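Local coordinates for mandelate racemase/muconate lactonizing enzyme, C-terminal domain protein (Paracoccus denitrificans, PDB 4DWD) that binds magnesium and, as an enolase-superfamily member of the mandelate racemase/muconate lactonizing group, probably acts as a hydro-lyase, at residues A183-E186 against D191-I194; P297-P302 against F307-V312; K321-A326 against G345-G350. One frame throughout, in Å; residues are numbered along the deposited sequence. Where two conformers were deposited one is given.

Contact 1: A183-E186 against D191-I194; sequences AVRE and DAVI
Asp191 begins the second segment with its side chain turned from helix 174-188, but its backbone N lies near NH1 of Arg185, the residue that reaches across. At Ala192 the backbone takes over: NH1 of Arg185 donates to Ala192 O at 2.9 Å, with an N-H...O angle of 161° and the oxygen close to the guanidinium plane. The methyl of Ala192 rests against the same nitrogen. Val193 turns away, toward strand 158-162. Ile194 then returns to the helix with both branches. Its CD1 sits over the centre of one guanidinium face, 3.5 Å from Arg185 CZ, and its CG2 meets Val184 CG1 at 4.2 Å. A water closes the polar edge, accepting from Arg185 NH2 at 3.2 Å and from Ile194 N at 3.0 Å, and lies 3.1 Å from Ala192 O. Arg185 gets there by bends at chi2 (62°) and chi3 (68°), which bring the guanidinium round to the loop. NH1 also bonds Gly189 O, and NE bonds Leu217 O. The cation is thus gripped by three backbone carbonyls, pinning the turn from helix 174-188 into strand 194-197, at the end of the barrel away from metal ligand Asp197.

Contact 2: P297-P302 against F307-V312; sequences PHQTQP and FANIHV
In the modified TIM barrel, (β/α)7β, of the mandelate racemase group, the loop that leaves strand 294-295 runs past the metal end of the barrel before helix 304-314 begins, and here residues 297-302 of that loop lie against the helix. Asn309 is the helix residue that makes the contact. Its CG stands anti to the backbone N (chi1 -166°), which carries the amide in between Pro297 and Gln299. OD1 approaches the proline ring at CB, 3.3 Å away, while ND2 lies 3.5 Å from Gln299 CB. The Gln299 and Asn309 side chains run past each other in opposite directions, their amide planes 58° apart, so they meet through the glutamine methylenes instead of amide to amide. Water does the polar work: one bridges Pro297 O and Asn309 ND2, and another donates to both His298 O and Asn309 OD1. The Gln299 amide folds back on its own loop, NE2 giving a straight bond to Gln301 O (2.7 Å, 165°) on a lone pair in the carbonyl plane. Gln299 OE1 accepts from Gln301 N at 3.0 Å, the donor standing above the carbonyl plane. An alanine at Gln299 would keep CB but lose CG and the amide, and is likely to leave Asn309 CB less covered and Gln301 N and O without their side-chain mates. A third water accepts from Gln299 NE2 and from Asn309 ND2, each at 3.1 Å.

Contact 3: K321-A326 against G345-G350; sequences KPVELA and GHFALG
Phe347 brings the CE2-CZ bond of its ring up against Val323 and Leu325, two residues whose side chains leave the same side of strand 323-325. The ring meets them differently. Leu325 CB lies at the ring edge, near its plane, 3.9 Å from Phe347 CZ, with Leu325 CD1 at a similar distance from that same carbon. Val323 comes in obliquely beside it: CG1 is 3.7 Å from Phe347 CE2, and CB also packs along the CD2-CE2 side. Both aliphatic side chains cross the phenylalanine at a slant. The first torsion of Phe347 (chi1 -64°) sets CG anti to its carbonyl carbon and sends the ring out toward the other strand, while Val323 CG1, anti to the backbone N (chi1 178°), meets it. The contact is wholly apolar and buried, and it spans two strands whose nearest CA atoms, those of Val323 and Phe347, are 8.4 Å apart, so the ring bridges a separation too wide for direct backbone pairing. Between them runs strand 125-132, parallel to 323-325 and antiparallel to 346-348. Phe347 touches Cys128 of that strand and makes an edge-to-face pair with His306 of helix 304-314, while Val323 also packs on Leu126 and on Asn309, placing the cluster between the barrel strand 125-132 and the helix.

In the fold
Following the chain from the N terminus, contact 1 comes first and closes the short turn from helix 174-188 into strand 194-197, at the barrel's periphery. Contact 2 follows, folding the loop after strand 294-295 back on helix 304-314, and contact 3 closes the longer excursion between strands 323-325 and 346-348. The three lie in series, without nesting or crossing. Contacts 2 and 3 are neighbours, with centres about 9 Å apart: Gln299 N probably bonds Glu324 OE1 at 2.9 Å, and His311 NE2 lies 3.7 Å from Leu349 CD1. Contact 1 touches neither; its nearest atoms come within about 5 Å of contact 3, though the centres are about 20 Å apart.

Contact 1: A183-E186 against D191-I194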
loop_
_atom_site.group_PDB
_atom_site.type_symbol
_atom_site.label_atom_id
_atom_site.label_comp_id
_atom_site.label_asym_id
_atom_site.label_seq_id
_atom_site.Cartn_x
_atom_site.Cartn_y
_atom_site.Cartn_z
ATOM N N ALA B 183 -13.546 -20.554 -32.575
ATOM C CA ALA B 183 -13.388 -21.481 -33.693
ATOM C C ALA B 183 -12.117 -22.327 -33.557
ATOM O O ALA B 183 -12.101 -23.511 -33.925
ATOM C CB ALA B 183 -13.389 -20.716 -34.996
ATOM N N VAL B 184 -11.051 -21.713 -33.040
ATOM C CA VAL B 184 -9.796 -22.424 -32.838
ATOM C C VAL B 184 -9.935 -23.479 -31.735
ATOM O O VAL B 184 -9.443 -24.595 -31.886
ATOM C CB VAL B 184 -8.602 -21.452 -32.625
ATOM C CG1 VAL B 184 -7.339 -22.211 -32.203
ATOM C CG2 VAL B 184 -8.335 -20.674 -33.922
ATOM N N ARG B 185 -10.632 -23.141 -30.652
ATOM C CA ARG B 185 -10.917 -24.140 -29.610
ATOM C C ARG B 185 -11.699 -25.321 -30.195
ATOM O O ARG B 185 -11.405 -26.476 -29.894
ATOM C CB ARG B 185 -11.660 -23.502 -28.432
ATOM C CG ARG B 185 -12.301 -24.502 -27.470
ATOM C CD ARG B 185 -11.287 -25.410 -26.787
ATOM N NE ARG B 185 -10.452 -24.661 -25.853
ATOM C CZ ARG B 185 -9.283 -25.074 -25.365
ATOM N NH1 ARG B 185 -8.758 -26.247 -25.716
ATOM N NH2 ARG B 185 -8.636 -24.291 -24.515
ATOM N N GLU B 186 -12.688 -25.024 -31.033
ATOM C CA GLU B 186 -13.501 -26.086 -31.627
ATOM C C GLU B 186 -12.671 -26.995 -32.535
ATOM O O GLU B 186 -12.858 -28.220 -32.558
ATOM C CB GLU B 186 -14.705 -25.489 -32.362
ATOM C CG GLU B 186 -15.704 -24.882 -31.384
ATOM C CD GLU B 186 -16.914 -24.240 -32.023
ATOM O OE1 GLU B 186 -17.118 -24.397 -33.247
ATOM O OE2 GLU B 186 -17.676 -23.589 -31.275
ATOM N N ASP B 191 -9.012 -30.446 -24.867
ATOM C CA ASP B 191 -7.758 -30.748 -24.166
ATOM C C ASP B 191 -6.619 -29.821 -24.557
ATOM O O ASP B 191 -5.689 -29.601 -23.762
ATOM C CB ASP B 191 -7.321 -32.187 -24.471
ATOM C CG ASP B 191 -8.408 -33.207 -24.186
ATOM O OD1 ASP B 191 -8.837 -33.323 -23.018
ATOM O OD2 ASP B 191 -8.828 -33.904 -25.135
ATOM N N ALA B 192 -6.684 -29.300 -25.781
ATOM C CA ALA B 192 -5.574 -28.560 -26.372
ATOM C C ALA B 192 -5.167 -27.365 -25.523
ATOM O O ALA B 192 -6.017 -26.641 -24.998
ATOM C CB ALA B 192 -5.943 -28.092 -27.764
ATOM N N VAL B 193 -3.855 -27.170 -25.399
ATOM C CA VAL B 193 -3.298 -25.991 -24.744
ATOM C C VAL B 193 -3.207 -24.870 -25.791
ATOM O O VAL B 193 -2.486 -25.008 -26.779
ATOM C CB VAL B 193 -1.901 -26.291 -24.174
ATOM C CG1 VAL B 193 -1.333 -25.061 -23.496
ATOM C CG2 VAL B 193 -1.962 -27.470 -23.214
ATOM N N ILE B 194 -3.959 -23.787 -25.581
ATOM C CA ILE B 194 -4.011 -22.690 -26.551
ATOM C C ILE B 194 -3.751 -21.356 -25.858
ATOM O O ILE B 194 -4.346 -21.066 -24.814
ATOM C CB ILE B 194 -5.382 -22.588 -27.268
ATOM C CG1 ILE B 194 -6.004 -23.983 -27.514
ATOM C CG2 ILE B 194 -5.235 -21.791 -28.562
ATOM C CD1 ILE B 194 -7.391 -23.941 -28.142
HETATM O O HOH W 1 -5.727 -24.137 -23.153
#

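Contact 2: P297-P302 against F307-V312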
loop_
_atom_site.group_PDB
_atom_site.type_symbol
_atom_site.label_atom_id
_atom_site.label_comp_id
_atom_site.label_asym_id
_atom_site.label_seq_id
_atom_site.Cartn_x
_atom_site.Cartn_y
_atom_site.Cartn_z
ATOM N N PRO B 297 10.325 -17.425 -22.828
ATOM C CA PRO B 297 10.889 -16.422 -23.741
ATOM C C PRO B 297 10.126 -16.263 -25.049
ATOM O O PRO B 297 9.663 -17.251 -25.639
ATOM C CB PRO B 297 12.280 -16.969 -24.036
ATOM C CG PRO B 297 12.641 -17.721 -22.794
ATOM C CD PRO B 297 11.349 -18.380 -22.364
ATOM N N HIS B 298 10.036 -15.016 -25.510
ATOM C CA HIS B 298 9.622 -14.719 -26.875
ATOM C C HIS B 298 10.779 -15.035 -27.796
ATOM O O HIS B 298 11.935 -14.678 -27.512
ATOM C CB HIS B 298 9.259 -13.245 -26.935
ATOM C CG HIS B 298 8.935 -12.729 -28.313
ATOM N ND1 HIS B 298 9.880 -12.311 -29.180
ATOM C CD2 HIS B 298 7.717 -12.531 -28.937
ATOM C CE1 HIS B 298 9.291 -11.880 -30.311
ATOM N NE2 HIS B 298 7.969 -12.014 -30.165
ATOM N N GLN B 299 10.510 -15.728 -28.901
ATOM C CA GLN B 299 11.575 -15.967 -29.882
ATOM C C GLN B 299 10.950 -16.346 -31.215
ATOM O O GLN B 299 10.188 -17.302 -31.294
ATOM C CB GLN B 299 12.527 -17.054 -29.370
ATOM C CG GLN B 299 13.972 -16.875 -29.813
ATOM C CD GLN B 299 14.142 -16.951 -31.315
ATOM O OE1 GLN B 299 14.542 -15.973 -31.966
ATOM N NE2 GLN B 299 13.812 -18.103 -31.883
ATOM N N THR B 300 11.253 -15.576 -32.257
ATOM C CA THR B 300 10.583 -15.739 -33.549
ATOM C C THR B 300 11.525 -16.050 -34.698
ATOM O O THR B 300 11.067 -16.195 -35.822
ATOM C CB THR B 300 9.760 -14.486 -33.913
ATOM O OG1 THR B 300 10.626 -13.341 -33.957
ATOM C CG2 THR B 300 8.642 -14.265 -32.873
ATOM N N GLN B 301 12.825 -16.161 -34.424
ATOM C CA GLN B 301 13.818 -16.404 -35.485
ATOM C C GLN B 301 14.251 -17.872 -35.541
ATOM O O GLN B 301 14.432 -18.495 -34.493
ATOM C CB GLN B 301 15.029 -15.479 -35.309
ATOM C CG GLN B 301 14.682 -13.990 -35.203
ATOM C CD GLN B 301 13.849 -13.493 -36.380
ATOM O OE1 GLN B 301 14.114 -13.827 -37.535
ATOM N NE2 GLN B 301 12.837 -12.689 -36.087
ATOM N N PRO B 302 14.441 -18.428 -36.759
ATOM C CA PRO B 302 14.648 -19.880 -36.880
ATOM C C PRO B 302 16.097 -20.357 -36.772
ATOM O O PRO B 302 16.340 -21.565 -36.686
ATOM C CB PRO B 302 14.130 -20.177 -38.290
ATOM C CG PRO B 302 14.399 -18.925 -39.051
ATOM C CD PRO B 302 14.141 -17.807 -38.064
ATOM N N PHE B 307 18.713 -21.164 -31.616
ATOM C CA PHE B 307 19.714 -21.990 -30.951
ATOM C C PHE B 307 20.101 -21.412 -29.591
ATOM O O PHE B 307 20.192 -22.146 -28.607
ATOM C CB PHE B 307 20.935 -22.188 -31.853
ATOM C CG PHE B 307 20.797 -23.347 -32.797
ATOM C CD1 PHE B 307 19.908 -23.296 -33.869
ATOM C CD2 PHE B 307 21.573 -24.478 -32.625
ATOM C CE1 PHE B 307 19.789 -24.365 -34.739
ATOM C CE2 PHE B 307 21.463 -25.552 -33.488
ATOM C CZ PHE B 307 20.563 -25.498 -34.548
ATOM N N ALA B 308 20.322 -20.098 -29.522
ATOM C CA ALA B 308 20.599 -19.475 -28.228
ATOM C C ALA B 308 19.474 -19.732 -27.232
ATOM O O ALA B 308 19.711 -20.111 -26.084
ATOM C CB ALA B 308 20.831 -17.983 -28.403
ATOM N N ASN B 309 18.247 -19.544 -27.704
ATOM C CA ASN B 309 17.047 -19.751 -26.895
ATOM C C ASN B 309 16.966 -21.169 -26.334
ATOM O O ASN B 309 16.733 -21.343 -25.133
ATOM C CB ASN B 309 15.803 -19.409 -27.731
ATOM C CG ASN B 309 14.532 -19.259 -26.900
ATOM O OD1 ASN B 309 14.530 -18.625 -25.850
ATOM N ND2 ASN B 309 13.430 -19.823 -27.398
ATOM N N ILE B 310 17.165 -22.180 -27.185
ATOM C CA ILE B 310 17.071 -23.564 -26.680
ATOM C C ILE B 310 18.232 -23.980 -25.752
ATOM O O ILE B 310 18.024 -24.753 -24.823
ATOM C CB ILE B 310 16.778 -24.618 -27.779
ATOM C CG1 ILE B 310 17.948 -24.737 -28.768
ATOM C CG2 ILE B 310 15.436 -24.318 -28.463
ATOM C CD1 ILE B 310 17.798 -25.892 -29.741
ATOM N N HIS B 311 19.439 -23.452 -25.952
ATOM C CA HIS B 311 20.487 -23.706 -24.951
ATOM C C HIS B 311 20.063 -23.189 -23.595
ATOM O O HIS B 311 20.192 -23.887 -22.587
ATOM C CB HIS B 311 21.826 -23.109 -25.363
ATOM C CG HIS B 311 22.588 -23.956 -26.360
ATOM N ND1 HIS B 311 23.420 -24.949 -25.977
ATOM C CD2 HIS B 311 22.616 -23.928 -27.754
ATOM C CE1 HIS B 311 23.959 -25.529 -27.071
ATOM N NE2 HIS B 311 23.466 -24.903 -28.159
ATOM N N VAL B 312 19.565 -21.959 -23.545
ATOM C CA VAL B 312 19.109 -21.401 -22.268
ATOM C C VAL B 312 17.924 -22.182 -21.707
ATOM O O VAL B 312 17.913 -22.530 -20.540
ATOM C CB VAL B 312 18.775 -19.897 -22.393
ATOM C CG1 VAL B 312 17.973 -19.387 -21.196
ATOM C CG2 VAL B 312 20.054 -19.085 -22.566
HETATM O O HOH W 2 10.536 -19.765 -26.365
HETATM O O HOH W 3 14.333 -15.809 -26.563
HETATM O O HOH W 4 12.942 -20.618 -30.350
#

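Contact 3: K321-A326 against G345-G350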
loop_
_atom_site.group_PDB
_atom_site.type_symbol
_atom_site.label_atom_id
_atom_site.label_comp_id
_atom_site.label_asym_id
_atom_site.label_seq_id
_atom_site.Cartn_x
_atom_site.Cartn_y
_atom_site.Cartn_z
ATOM N N LYS B 321 5.835 -23.862 -20.161
ATOM C CA LYS B 321 5.260 -23.715 -21.500
ATOM C C LYS B 321 6.329 -24.119 -22.508
ATOM O O LYS B 321 7.517 -24.103 -22.185
ATOM C CB LYS B 321 4.777 -22.267 -21.740
ATOM C CG LYS B 321 3.794 -21.728 -20.693
ATOM C CD LYS B 321 2.380 -22.256 -20.871
ATOM C CE LYS B 321 1.366 -21.491 -20.024
ATOM N NZ LYS B 321 1.619 -21.558 -18.555
ATOM N N PRO B 322 5.921 -24.511 -23.719
ATOM C CA PRO B 322 6.882 -24.956 -24.717
ATOM C C PRO B 322 7.701 -23.824 -25.342
ATOM O O PRO B 322 7.467 -22.652 -25.077
ATOM C CB PRO B 322 6.003 -25.603 -25.791
ATOM C CG PRO B 322 4.681 -25.825 -25.142
ATOM C CD PRO B 322 4.535 -24.691 -24.183
ATOM N N VAL B 323 8.651 -24.214 -26.181
ATOM C CA VAL B 323 9.497 -23.288 -26.943
ATOM C C VAL B 323 8.735 -22.711 -28.140
ATOM O O VAL B 323 8.122 -23.440 -28.915
ATOM C CB VAL B 323 10.744 -24.031 -27.466
ATOM C CG1 VAL B 323 11.611 -23.102 -28.309
ATOM C CG2 VAL B 323 11.552 -24.603 -26.308
ATOM N N GLU B 324 8.794 -21.393 -28.307
ATOM C CA GLU B 324 8.119 -20.743 -29.431
ATOM C C GLU B 324 8.683 -21.133 -30.799
ATOM O O GLU B 324 9.899 -21.093 -31.019
ATOM C CB GLU B 324 8.155 -19.223 -29.275
ATOM C CG GLU B 324 7.342 -18.529 -30.366
ATOM C CD GLU B 324 7.034 -17.067 -30.098
ATOM O OE1 GLU B 324 7.667 -16.442 -29.227
ATOM O OE2 GLU B 324 6.165 -16.533 -30.811
ATOM N N LEU B 325 7.773 -21.509 -31.700
ATOM C CA LEU B 325 8.065 -21.743 -33.113
ATOM C C LEU B 325 7.139 -20.873 -33.966
ATOM O O LEU B 325 5.960 -21.203 -34.197
ATOM C CB LEU B 325 7.948 -23.228 -33.477
ATOM C CG LEU B 325 8.198 -23.558 -34.963
ATOM C CD1 LEU B 325 9.639 -23.234 -35.358
ATOM C CD2 LEU B 325 7.868 -25.016 -35.230
ATOM N N ALA B 326 7.681 -19.749 -34.424
ATOM C CA ALA B 326 6.873 -18.735 -35.107
ATOM C C ALA B 326 6.796 -18.931 -36.628
ATOM O O ALA B 326 7.385 -19.862 -37.181
ATOM C CB ALA B 326 7.359 -17.335 -34.746
ATOM N N GLY B 345 7.138 -33.155 -32.624
ATOM C CA GLY B 345 6.705 -32.029 -31.795
ATOM C C GLY B 345 7.759 -31.442 -30.869
ATOM O O GLY B 345 7.427 -30.635 -29.996
ATOM N N HIS B 346 9.020 -31.835 -31.056
ATOM C CA HIS B 346 10.123 -31.415 -30.183
ATOM C C HIS B 346 11.311 -30.904 -30.952
ATOM O O HIS B 346 11.511 -31.267 -32.110
ATOM C CB HIS B 346 10.581 -32.585 -29.313
ATOM C CG HIS B 346 9.575 -33.010 -28.269
ATOM N ND1 HIS B 346 8.475 -33.727 -28.569
ATOM C CD2 HIS B 346 9.551 -32.812 -26.888
ATOM C CE1 HIS B 346 7.774 -33.963 -27.445
ATOM N NE2 HIS B 346 8.434 -33.407 -26.417
ATOM N N PHE B 347 12.126 -30.084 -30.292
ATOM C CA PHE B 347 13.434 -29.673 -30.820
ATOM C C PHE B 347 14.499 -30.537 -30.169
ATOM O O PHE B 347 14.557 -30.634 -28.939
ATOM C CB PHE B 347 13.707 -28.205 -30.497
ATOM C CG PHE B 347 12.750 -27.256 -31.157
ATOM C CD1 PHE B 347 12.705 -27.153 -32.542
ATOM C CD2 PHE B 347 11.905 -26.452 -30.392
ATOM C CE1 PHE B 347 11.817 -26.283 -33.163
ATOM C CE2 PHE B 347 11.025 -25.563 -31.005
ATOM C CZ PHE B 347 10.979 -25.479 -32.395
ATOM N N ALA B 348 15.328 -31.168 -30.993
ATOM C CA ALA B 348 16.439 -31.977 -30.488
ATOM C C ALA B 348 17.701 -31.135 -30.380
ATOM O O ALA B 348 18.260 -30.704 -31.395
ATOM C CB ALA B 348 16.674 -33.187 -31.392
ATOM N N LEU B 349 18.141 -30.904 -29.147
ATOM C CA LEU B 349 19.366 -30.150 -28.894
ATOM C C LEU B 349 20.573 -31.091 -28.895
ATOM O O LEU B 349 20.655 -32.002 -28.079
ATOM C CB LEU B 349 19.252 -29.414 -27.552
ATOM C CG LEU B 349 20.421 -28.558 -27.056
ATOM C CD1 LEU B 349 20.827 -27.526 -28.093
ATOM C CD2 LEU B 349 19.991 -27.883 -25.771
ATOM N N GLY B 350 21.487 -30.865 -29.834
ATOM C CA GLY B 350 22.680 -31.698 -29.987
ATOM C C GLY B 350 23.842 -31.228 -29.133
ATOM O O GLY B 350 23.741 -30.218 -28.433
#